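Local coordinates for protein organophosphorus hydrolase (Pseudomonas pseudoalcaligenes, PDB 4LE6) that probably hydrolyses organophosphate triesters as a phosphotriesterase, using a pair of zinc ions held in a metallo-beta-lactamase fold, at residues V135-L140 / C146-A151; H302-A307 / A311-E316. One frame throughout, in Å; residues are numbered along the deposited sequence.

Interaction 1. Residues V135-L140 / C146-A151; sequences VLLTHL and CGLVNA. With ZN (zinc ion), chain J.
Leu148 meets Val135 and Leu137 through its two methyl branches, and the contact between 135-140 and 146-151 is purely apolar. CD1 of Leu148 and CD1 of Leu137 approach tip to tip at 4.0 Å. The other branch, CD2 of Leu148, lies 4.0 Å from CG1 of Val135; the two side chains run alongside one another with opposite headings. With chi1 at 176°, CG1 of Val135 stands trans to N and faces Leu148. Ala145 also touches Leu137. Val135, on the strand, and Leu137, in the loop just after it, are both buried.

Strand 134-136 ends here in the loop that begins the metal-binding HxHxDH motif of the metallo-beta-lactamase fold. Helix 142-145 follows, with Leu148 just beyond it.

The polar and metal bonds lie at the other end of 135-140. His139 NE2 binds a zinc ion at 2.2 Å. His141, His226, Asp247 and water 1 complete this site. His139 ND1 donates to Thr138 OG1 at 2.9 Å, with the acceptor in the ring plane. Together with the zinc bond on NE2, it should set the ring's rotation. Thr138 is thus a second-shell residue, and its OG1 hydrogen-bonds in turn to Asp104. Cys146 is disulfide-bonded to Cys110.

Interaction 2. Residues H302-A307 / A311-E316; sequences HVRKEA and AWVPVE
A beta hairpin joins strand 300-305 to strand 310-314, the latter an outermost strand of its sheet within the chain. His302 pairs with Val313 and Arg304 with Ala311, both as antiparallel hydrogen-bonded pairs. Between them, Val303 and Trp312 form a non-hydrogen-bonded pair. His302 N donates to Val313 O at 2.9 Å, and Val313 N returns a bond to His302 O at 2.8 Å. Arg304 N to Ala311 O is nearly straight (174°), and Ala311 N donates back to Arg304 O.

Arg304, Ala311, His302 and Val313 share one face. The arginine bends at chi3 (76°), which brings its guanidinium over Ala311. Ala311 CB lies over one face of that group, 3.5 Å from Arg304 NH2. Arg304 NH1 is 3.5 Å from Val313 CG2. Glu306 holds the guanidinium side-on, with OE2 in its plane. Arg304 NE meets Glu306 OE2 at 2.7 Å, nearly along the C-O axis, while NH2 bonds to it from above the carboxylate plane. This salt bridge should fix the group's turn. In this dimer, Arg304 NH1 hydrogen-bonds to Arg76 O of the second subunit, and Phe78 of that subunit stacks on the His302 ring. Water 2 links His302 ND1 to Val313 O, to which it donates.

Val303 and Trp312 point to the other face. Val303 CG2 sits at the edge of the indole, 4.4 Å from Trp312 CE3. Trp312 CE3 comes closer to His302 O, 3.3 Å, obliquely. Phe256 meets the Trp312 ring. Helix 269-286 packs on the Val303 face, fitting an antiparallel hairpin at the edge of one of the two sheets of the alpha-beta/beta-alpha sandwich.

Interaction 1 comes first along the chain and closes before interaction 2 opens. Their centres are 29 Å apart, on opposite sides of the chain's centre, and their nearest atoms are about 14 Å apart. They do not touch. Interaction 1 joins the end of strand 134-136, in the sheet that begins with 37-42, to a loop after helix 142-145. Interaction 2 joins the last two strands of the other large sheet, which begins with 218-222. The two-zinc site draws ligands from both halves of the sequence. Trp312 is about 10 Å from the zinc ligand His294, side chain to side chain. Interaction 1 thus adjoins the zinc site through His139, while interaction 2 lies at a sheet edge facing the second subunit.

Interaction 1. Residues V135-L140 / C146-A151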
ATOM      1  N   VAL A 135      -6.049  25.904  -1.865  1.00 20.43           N
ATOM      2  CA  VAL A 135      -5.081  25.146  -1.078  1.00 23.70           C
ATOM      3  C   VAL A 135      -5.456  25.289   0.399  1.00 26.69           C
ATOM      4  O   VAL A 135      -5.594  26.408   0.884  1.00 27.63           O
ATOM      5  CB  VAL A 135      -3.640  25.643  -1.291  1.00 26.22           C
ATOM      6  CG1 VAL A 135      -2.667  24.892  -0.373  1.00 27.05           C
ATOM      7  CG2 VAL A 135      -3.213  25.463  -2.751  1.00 24.43           C
ATOM      8  N   LEU A 136      -5.658  24.168   1.095  1.00 24.18           N
ATOM      9  CA  LEU A 136      -5.939  24.184   2.530  1.00 27.72           C
ATOM     10  C   LEU A 136      -4.713  23.668   3.264  1.00 26.08           C
ATOM     11  O   LEU A 136      -4.228  22.580   2.968  1.00 23.52           O
ATOM     12  CB  LEU A 136      -7.131  23.280   2.874  1.00 26.46           C
ATOM     13  CG  LEU A 136      -8.380  23.426   2.005  1.00 22.96           C
ATOM     14  CD1 LEU A 136      -9.379  22.322   2.322  1.00 25.31           C
ATOM     15  CD2 LEU A 136      -8.991  24.793   2.199  1.00 23.20           C
ATOM     16  N   LEU A 137      -4.208  24.425   4.229  1.00 21.72           N
ATOM     17  CA  LEU A 137      -3.068  23.963   5.013  1.00 19.61           C
ATOM     18  C   LEU A 137      -3.549  23.442   6.354  1.00 22.00           C
ATOM     19  O   LEU A 137      -4.278  24.156   7.057  1.00 21.64           O
ATOM     20  CB  LEU A 137      -2.100  25.118   5.258  1.00 18.62           C
ATOM     21  CG  LEU A 137      -1.406  25.692   4.022  1.00 22.59           C
ATOM     22  CD1 LEU A 137      -0.507  26.836   4.461  1.00 28.10           C
ATOM     23  CD2 LEU A 137      -0.619  24.616   3.310  1.00 22.27           C
ATOM     24  N   THR A 138      -3.140  22.224   6.740  1.00 21.65           N
ATOM     25  CA  THR A 138      -3.503  21.720   8.069  1.00 21.37           C
ATOM     26  C   THR A 138      -2.783  22.550   9.131  1.00 21.19           C
ATOM     27  O   THR A 138      -3.340  22.824  10.182  1.00 22.69           O
ATOM     28  CB  THR A 138      -3.187  20.225   8.257  1.00 19.12           C
ATOM     29  OG1 THR A 138      -1.797  19.981   8.004  1.00 19.54           O
ATOM     30  CG2 THR A 138      -4.015  19.421   7.293  1.00 16.78           C
ATOM     31  N   HIS A 139      -1.550  22.954   8.830  1.00 19.36           N
ATOM     32  CA  HIS A 139      -0.752  23.795   9.712  1.00 18.28           C
ATOM     33  C   HIS A 139       0.450  24.314   8.931  1.00 20.89           C
ATOM     34  O   HIS A 139       0.653  23.934   7.778  1.00 21.30           O
ATOM     35  CB  HIS A 139      -0.300  23.044  10.989  1.00 18.92           C
ATOM     36  CG  HIS A 139       0.556  21.833  10.741  1.00 20.03           C
ATOM     37  ND1 HIS A 139       0.159  20.786   9.939  1.00 22.42           N
ATOM     38  CD2 HIS A 139       1.751  21.464  11.271  1.00 22.25           C
ATOM     39  CE1 HIS A 139       1.089  19.843   9.953  1.00 26.10           C
ATOM     40  NE2 HIS A 139       2.071  20.235  10.747  1.00 22.93           N
ATOM     41  N   LEU A 140       1.253  25.167   9.559  1.00 24.03           N
ATOM     42  CA  LEU A 140       2.273  25.933   8.835  1.00 22.70           C
ATOM     43  C   LEU A 140       3.672  25.347   8.881  1.00 21.83           C
ATOM     44  O   LEU A 140       4.655  25.995   8.474  1.00 23.01           O
ATOM     45  CB  LEU A 140       2.304  27.380   9.361  1.00 26.77           C
ATOM     46  CG  LEU A 140       1.010  28.158   9.137  1.00 31.97           C
ATOM     47  CD1 LEU A 140       1.152  29.607   9.636  1.00 29.23           C
ATOM     48  CD2 LEU A 140       0.584  28.117   7.658  1.00 34.91           C
ATOM     49  N   CYS A 146       5.923  24.664   2.878  1.00 20.87           N
ATOM     50  CA  CYS A 146       7.005  25.131   2.007  1.00 23.93           C
ATOM     51  C   CYS A 146       6.723  24.863   0.524  1.00 24.55           C
ATOM     52  O   CYS A 146       7.248  25.556  -0.343  1.00 22.87           O
ATOM     53  CB  CYS A 146       8.329  24.483   2.377  1.00 25.31           C
ATOM     54  SG  CYS A 146       9.171  25.304   3.756  1.00 30.14           S
ATOM     55  N   GLY A 147       5.894  23.865   0.242  1.00 23.23           N
ATOM     56  CA  GLY A 147       5.576  23.512  -1.128  1.00 23.28           C
ATOM     57  C   GLY A 147       4.755  24.566  -1.865  1.00 23.56           C
ATOM     58  O   GLY A 147       4.528  24.450  -3.063  1.00 23.58           O
ATOM     59  N   LEU A 148       4.326  25.605  -1.156  1.00 20.33           N
ATOM     60  CA  LEU A 148       3.607  26.712  -1.776  1.00 17.57           C
ATOM     61  C   LEU A 148       4.479  27.534  -2.725  1.00 21.07           C
ATOM     62  O   LEU A 148       3.961  28.314  -3.521  1.00 26.34           O
ATOM     63  CB  LEU A 148       3.050  27.646  -0.700  1.00 19.14           C
ATOM     64  CG  LEU A 148       1.796  27.139   0.002  1.00 21.81           C
ATOM     65  CD1 LEU A 148       1.553  27.989   1.239  1.00 24.35           C
ATOM     66  CD2 LEU A 148       0.568  27.155  -0.934  1.00 21.54           C
ATOM     67  N   VAL A 149       5.794  27.407  -2.594  1.00 23.32           N
ATOM     68  CA  VAL A 149       6.724  28.247  -3.358  1.00 23.24           C
ATOM     69  C   VAL A 149       7.733  27.402  -4.155  1.00 23.65           C
ATOM     70  O   VAL A 149       8.366  26.485  -3.602  1.00 24.31           O
ATOM     71  CB  VAL A 149       7.477  29.233  -2.426  1.00 27.10           C
ATOM     72  CG1 VAL A 149       8.368  30.189  -3.231  1.00 28.16           C
ATOM     73  CG2 VAL A 149       6.487  30.021  -1.572  1.00 32.18           C
ATOM     74  N   ASN A 150       7.842  27.700  -5.451  1.00 27.39           N
ATOM     75  CA  ASN A 150       8.793  27.047  -6.362  1.00 27.85           C
ATOM     76  C   ASN A 150      10.200  27.562  -6.131  1.00 29.78           C
ATOM     77  O   ASN A 150      10.382  28.597  -5.498  1.00 28.05           O
ATOM     78  CB  ASN A 150       8.409  27.321  -7.817  1.00 27.29           C
ATOM     79  CG  ASN A 150       7.106  26.639  -8.224  1.00 26.37           C
ATOM     80  OD1 ASN A 150       6.798  25.545  -7.757  1.00 22.32           O
ATOM     81  ND2 ASN A 150       6.344  27.280  -9.104  1.00 28.41           N
ATOM     82  N   ALA A 151      11.195  26.861  -6.665  1.00 31.56           N
ATOM     83  CA  ALA A 151      12.585  27.205  -6.399  1.00 33.79           C
ATOM     84  C   ALA A 151      12.923  28.601  -6.884  1.00 32.58           C
ATOM     85  O   ALA A 151      13.788  29.252  -6.315  1.00 36.39           O
ATOM     86  CB  ALA A 151      13.529  26.187  -7.035  1.00 34.25           C
TER
HETATM   87 ZN    ZN J 405       3.747  19.201  11.685  1.00 24.94          ZN
HETATM   88  O   HOH W   1       5.123  18.413  10.258  1.00 14.52           O

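Interaction 2. Residues H302-A307 / A311-E316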
ATOM      1  N   HIS A 302      -8.673   3.298   7.309  1.00 20.85           N
ATOM      2  CA  HIS A 302      -9.621   3.465   8.402  1.00 22.53           C
ATOM      3  C   HIS A 302      -8.928   3.200   9.712  1.00 24.71           C
ATOM      4  O   HIS A 302      -7.874   2.560   9.759  1.00 22.41           O
ATOM      5  CB  HIS A 302     -10.788   2.486   8.295  1.00 24.53           C
ATOM      6  CG  HIS A 302     -11.654   2.696   7.099  1.00 26.14           C
ATOM      7  ND1 HIS A 302     -11.352   2.173   5.861  1.00 23.85           N
ATOM      8  CD2 HIS A 302     -12.819   3.369   6.948  1.00 26.76           C
ATOM      9  CE1 HIS A 302     -12.295   2.509   5.001  1.00 24.76           C
ATOM     10  NE2 HIS A 302     -13.196   3.240   5.635  1.00 27.71           N
ATOM     11  N   VAL A 303      -9.545   3.702  10.774  1.00 25.20           N
ATOM     12  CA  VAL A 303      -9.099   3.459  12.137  1.00 25.59           C
ATOM     13  C   VAL A 303     -10.043   2.471  12.798  1.00 25.57           C
ATOM     14  O   VAL A 303     -11.261   2.658  12.761  1.00 24.85           O
ATOM     15  CB  VAL A 303      -9.151   4.756  12.971  1.00 22.66           C
ATOM     16  CG1 VAL A 303      -8.610   4.507  14.378  1.00 25.11           C
ATOM     17  CG2 VAL A 303      -8.367   5.841  12.291  1.00 21.70           C
ATOM     18  N   ARG A 304      -9.472   1.448  13.428  1.00 25.31           N
ATOM     19  CA  ARG A 304     -10.233   0.441  14.142  1.00 24.56           C
ATOM     20  C   ARG A 304      -9.896   0.542  15.618  1.00 25.62           C
ATOM     21  O   ARG A 304      -8.734   0.726  15.995  1.00 27.73           O
ATOM     22  CB  ARG A 304      -9.863  -0.954  13.630  1.00 25.75           C
ATOM     23  CG  ARG A 304     -10.520  -2.113  14.372  1.00 30.66           C
ATOM     24  CD  ARG A 304     -10.135  -3.476  13.752  1.00 29.86           C
ATOM     25  NE  ARG A 304      -8.776  -3.880  14.118  1.00 26.87           N
ATOM     26  CZ  ARG A 304      -7.818  -4.255  13.270  1.00 24.67           C
ATOM     27  NH1 ARG A 304      -8.022  -4.318  11.965  1.00 23.98           N
ATOM     28  NH2 ARG A 304      -6.633  -4.583  13.752  1.00 24.90           N
ATOM     29  N   LYS A 305     -10.915   0.419  16.458  1.00 25.65           N
ATOM     30  CA  LYS A 305     -10.690   0.414  17.885  0.53 26.63           C
ATOM     31  C   LYS A 305     -10.267  -0.988  18.322  1.00 27.45           C
ATOM     32  O   LYS A 305     -10.867  -1.977  17.920  1.00 28.78           O
ATOM     33  CB  LYS A 305     -11.949   0.839  18.635  0.53 28.62           C
ATOM     34  CG  LYS A 305     -11.693   1.061  20.114  0.53 29.79           C
ATOM     35  CD  LYS A 305     -12.962   1.369  20.888  0.53 29.83           C
ATOM     36  CE  LYS A 305     -12.651   1.599  22.352  0.53 30.78           C
ATOM     37  NZ  LYS A 305     -12.048   0.382  22.970  0.53 31.80           N
ATOM     38  N   GLU A 306      -9.210  -1.061  19.127  1.00 27.71           N
ATOM     39  CA  GLU A 306      -8.747  -2.314  19.713  1.00 28.63           C
ATOM     40  C   GLU A 306      -9.134  -2.323  21.191  1.00 31.65           C
ATOM     41  O   GLU A 306      -9.639  -1.326  21.690  1.00 33.52           O
ATOM     42  CB  GLU A 306      -7.237  -2.427  19.569  1.00 30.41           C
ATOM     43  CG  GLU A 306      -6.764  -2.605  18.130  1.00 29.89           C
ATOM     44  CD  GLU A 306      -7.040  -3.998  17.590  1.00 33.90           C
ATOM     45  OE1 GLU A 306      -6.866  -4.991  18.336  1.00 39.61           O
ATOM     46  OE2 GLU A 306      -7.442  -4.111  16.414  1.00 34.16           O
ATOM     47  N   ALA A 307      -8.907  -3.435  21.887  1.00 35.25           N
ATOM     48  CA  ALA A 307      -9.169  -3.500  23.323  1.00 38.08           C
ATOM     49  C   ALA A 307      -8.448  -2.350  24.012  1.00 41.89           C
ATOM     50  O   ALA A 307      -9.014  -1.666  24.857  1.00 42.18           O
ATOM     51  CB  ALA A 307      -8.698  -4.838  23.889  1.00 38.65           C
ATOM     52  N   ALA A 311      -5.952   0.657  15.756  1.00 25.06           N
ATOM     53  CA  ALA A 311      -5.166   0.085  14.672  1.00 25.63           C
ATOM     54  C   ALA A 311      -5.493   0.836  13.387  1.00 24.00           C
ATOM     55  O   ALA A 311      -6.616   1.311  13.209  1.00 26.59           O
ATOM     56  CB  ALA A 311      -5.457  -1.396  14.512  1.00 30.44           C
ATOM     57  N   TRP A 312      -4.500   0.944  12.509  1.00 22.65           N
ATOM     58  CA  TRP A 312      -4.641   1.571  11.195  1.00 23.75           C
ATOM     59  C   TRP A 312      -4.861   0.470  10.170  1.00 22.69           C
ATOM     60  O   TRP A 312      -4.150  -0.527  10.193  1.00 25.50           O
ATOM     61  CB  TRP A 312      -3.351   2.307  10.869  1.00 24.37           C
ATOM     62  CG  TRP A 312      -3.264   2.893   9.494  1.00 22.67           C
ATOM     63  CD1 TRP A 312      -2.321   2.618   8.541  1.00 23.41           C
ATOM     64  CD2 TRP A 312      -4.122   3.897   8.929  1.00 18.61           C
ATOM     65  NE1 TRP A 312      -2.561   3.376   7.406  1.00 21.62           N
ATOM     66  CE2 TRP A 312      -3.659   4.164   7.625  1.00 18.87           C
ATOM     67  CE3 TRP A 312      -5.246   4.586   9.394  1.00 20.08           C
ATOM     68  CZ2 TRP A 312      -4.279   5.091   6.785  1.00 18.43           C
ATOM     69  CZ3 TRP A 312      -5.863   5.510   8.548  1.00 22.64           C
ATOM     70  CH2 TRP A 312      -5.374   5.748   7.270  1.00 21.87           C
ATOM     71  N   VAL A 313      -5.857   0.639   9.306  1.00 22.02           N
ATOM     72  CA  VAL A 313      -6.143  -0.320   8.255  1.00 21.57           C
ATOM     73  C   VAL A 313      -6.029   0.399   6.922  1.00 23.00           C
ATOM     74  O   VAL A 313      -6.911   1.184   6.554  1.00 23.55           O
ATOM     75  CB  VAL A 313      -7.536  -0.954   8.404  1.00 23.05           C
ATOM     76  CG1 VAL A 313      -7.775  -1.980   7.285  1.00 23.11           C
ATOM     77  CG2 VAL A 313      -7.653  -1.637   9.757  1.00 25.84           C
ATOM     78  N   PRO A 314      -4.916   0.170   6.204  1.00 23.58           N
ATOM     79  CA  PRO A 314      -4.727   0.893   4.943  1.00 23.08           C
ATOM     80  C   PRO A 314      -5.649   0.368   3.857  1.00 23.42           C
ATOM     81  O   PRO A 314      -5.992  -0.813   3.846  1.00 19.61           O
ATOM     82  CB  PRO A 314      -3.271   0.603   4.582  1.00 21.00           C
ATOM     83  CG  PRO A 314      -2.956  -0.717   5.276  1.00 23.25           C
ATOM     84  CD  PRO A 314      -3.814  -0.765   6.497  1.00 25.19           C
ATOM     85  N   VAL A 315      -6.051   1.250   2.955  1.00 20.13           N
ATOM     86  CA  VAL A 315      -6.863   0.850   1.827  1.00 22.11           C
ATOM     87  C   VAL A 315      -6.109  -0.179   0.994  1.00 22.94           C
ATOM     88  O   VAL A 315      -4.867  -0.171   0.920  1.00 20.84           O
ATOM     89  CB  VAL A 315      -7.223   2.070   0.957  1.00 21.05           C
ATOM     90  CG1 VAL A 315      -5.989   2.624   0.305  1.00 20.11           C
ATOM     91  CG2 VAL A 315      -8.279   1.716  -0.068  1.00 26.12           C
ATOM     92  N   GLU A 316      -6.862  -1.068   0.369  1.00 20.25           N
ATOM     93  CA  GLU A 316      -6.279  -2.048  -0.529  1.00 18.59           C
ATOM     94  C   GLU A 316      -6.254  -1.484  -1.943  1.00 20.77           C
ATOM     95  O   GLU A 316      -7.257  -0.970  -2.424  1.00 23.47           O
ATOM     96  CB  GLU A 316      -7.076  -3.351  -0.467  1.00 19.56           C
ATOM     97  CG  GLU A 316      -7.024  -3.992   0.922  1.00 20.42           C
ATOM     98  CD  GLU A 316      -7.814  -5.281   1.030  1.00 23.56           C
ATOM     99  OE1 GLU A 316      -7.794  -6.084   0.073  1.00 25.34           O
ATOM    100  OE2 GLU A 316      -8.467  -5.494   2.081  1.00 24.43           O
TER
HETATM  101  O   HOH W   2      -9.107   0.780   5.099  1.00 23.33           O